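Local coordinates for protein secretion chaperonin CsaA (Picrophilus torridus, PDB 5ZDI) that probably binds tRNA through an OB-fold domain and may act as a chaperone in protein secretion, at residues 16-21 with 58-63. Residues are numbered along the deposited sequence; the frame is centred on the assembly and turned at random. Where two conformers were deposited one is given.
Sequences IIKEVS and LINKKI
Two bends in the Lys18 chain, at chi2 (-61°) and chi3 (-65°), turn its ammonium back to Asn60, where CG, set beside the backbone N, carries OD1 to meet it. NZ meets OD1 of Asn60 at 2.6 Å, in the amide plane and on a lone pair, while CD and CE of the lysine lie against the same oxygen. CD1 of Ile16 reaches that amide too, 3.6 Å from Asn60 OD1, its CG1 resting over the asparagine backbone. A methionine in place of Lys18 would probably leave OD1 without its charged donor and the Asn60 amide freer to turn. Next to this amide the backbones join: Ile17 N gives a nearly straight bond (168°) to Lys61 O, and Asn60 N gives a more bent one of 2.7 Å to Ile17 O. Residues 58-61 form a type II beta turn, closed by Lys61 N on Leu58 O, that leads into strand 62-66; this strand runs antiparallel to strand 12-22 in the antiparallel sheet of the OB-fold domain, with Ile16 and Lys62 as a non-hydrogen-bonded pair. On the buried side Ile17 CD1 packs 3.6 Å from Ile63 CG2, the two side chains crossing at about a right angle, and CB of Ile17 sits 3.3 Å from Leu58 O. Further along, past a classic beta bulge in which Lys18 and Glu19 stand opposite the single residue Lys34 of strand 31-36, Val20 CG2 touches Leu58 CB (4.0 Å) and the CD1 methyl of Ile59. Leu58 also packs on Tyr31 and Leu94, while Lys61 turns its ammonium from the contact to a salt bridge with Asp98 of the second subunit.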
# COMPACT_ATOMS: atom_id res chain seq x y z
N ILE A 16 8.12 2.37 10.42
CA ILE A 16 7.91 1.48 11.59
C ILE A 16 7.38 2.33 12.73
O ILE A 16 7.96 3.39 13.08
CB ILE A 16 9.20 0.72 11.98
CG1 ILE A 16 8.97 -0.20 13.18
CG2 ILE A 16 10.32 1.69 12.30
CD1 ILE A 16 10.00 -1.29 13.33
N ILE A 17 6.28 1.88 13.32
CA ILE A 17 5.70 2.62 14.41
C ILE A 17 6.57 2.43 15.68
O ILE A 17 6.83 1.28 16.10
CB ILE A 17 4.25 2.16 14.68
CG1 ILE A 17 3.35 2.47 13.45
CG2 ILE A 17 3.71 2.78 15.92
CD1 ILE A 17 1.99 1.81 13.46
N LYS A 18 6.92 3.53 16.33
CA LYS A 18 7.75 3.50 17.53
C LYS A 18 7.07 3.92 18.81
O LYS A 18 7.50 3.48 19.87
CB LYS A 18 9.04 4.29 17.36
CG LYS A 18 9.87 3.88 16.16
CD LYS A 18 10.35 2.44 16.15
CE LYS A 18 11.33 2.12 17.28
NZ LYS A 18 11.93 0.84 17.01
N GLU A 19 6.06 4.74 18.75
CA GLU A 19 5.30 5.18 19.91
C GLU A 19 3.83 5.33 19.51
O GLU A 19 3.52 5.69 18.34
CB GLU A 19 5.79 6.52 20.43
CG GLU A 19 7.19 6.49 20.93
CD GLU A 19 7.47 7.66 21.88
OE1 GLU A 19 8.39 7.50 22.71
OE2 GLU A 19 6.75 8.69 21.78
N VAL A 20 2.93 5.06 20.44
CA VAL A 20 1.49 5.17 20.17
C VAL A 20 0.84 5.81 21.39
O VAL A 20 1.14 5.35 22.49
CB VAL A 20 0.80 3.82 19.99
CG1 VAL A 20 -0.70 4.03 19.60
CG2 VAL A 20 1.47 3.00 18.96
N SER A 21 -0.04 6.81 21.18
CA SER A 21 -0.79 7.39 22.30
C SER A 21 -2.23 7.66 21.85
O SER A 21 -2.52 7.70 20.69
CB SER A 21 -0.13 8.70 22.81
OG SER A 21 -0.26 9.78 21.89
N LEU A 58 0.71 -2.30 17.69
CA LEU A 58 1.25 -1.41 16.70
C LEU A 58 2.74 -1.12 16.95
O LEU A 58 3.45 -0.71 16.06
CB LEU A 58 0.43 -0.12 16.67
CG LEU A 58 -1.02 -0.23 16.38
CD1 LEU A 58 -1.77 1.07 16.60
CD2 LEU A 58 -1.19 -0.66 14.91
N ILE A 59 3.21 -1.24 18.19
CA ILE A 59 4.64 -0.98 18.48
C ILE A 59 5.53 -1.88 17.64
O ILE A 59 5.39 -3.14 17.61
CB ILE A 59 4.91 -1.17 19.97
CG1 ILE A 59 4.07 -0.16 20.78
CG2 ILE A 59 6.40 -1.11 20.28
CD1 ILE A 59 4.66 1.22 20.80
N ASN A 60 6.51 -1.25 16.98
CA ASN A 60 7.36 -1.93 16.05
C ASN A 60 6.74 -2.65 14.88
O ASN A 60 7.37 -3.49 14.22
CB ASN A 60 8.44 -2.77 16.83
CG ASN A 60 9.44 -1.83 17.54
OD1 ASN A 60 9.98 -0.87 16.86
ND2 ASN A 60 9.62 -1.99 18.87
N LYS A 61 5.51 -2.26 14.52
CA LYS A 61 4.89 -2.72 13.30
C LYS A 61 5.33 -1.92 12.07
O LYS A 61 5.31 -0.66 12.12
CB LYS A 61 3.35 -2.64 13.46
CG LYS A 61 2.59 -3.42 12.43
CD LYS A 61 1.12 -3.13 12.57
CE LYS A 61 0.22 -3.62 11.39
NZ LYS A 61 0.38 -5.00 11.12
N LYS A 62 5.71 -2.61 10.98
CA LYS A 62 6.04 -1.94 9.70
C LYS A 62 4.76 -1.58 8.98
O LYS A 62 3.83 -2.42 8.82
CB LYS A 62 6.93 -2.80 8.80
CG LYS A 62 8.26 -3.03 9.42
CD LYS A 62 9.09 -3.95 8.55
CE LYS A 62 10.39 -4.23 9.31
NZ LYS A 62 11.16 -5.25 8.50
N ILE A 63 4.64 -0.33 8.67
CA ILE A 63 3.45 0.21 8.01
C ILE A 63 3.88 0.90 6.70
O ILE A 63 5.09 1.01 6.40
CB ILE A 63 2.70 1.20 8.94
CG1 ILE A 63 3.53 2.36 9.46
CG2 ILE A 63 2.14 0.47 10.15
CD1 ILE A 63 3.84 3.40 8.42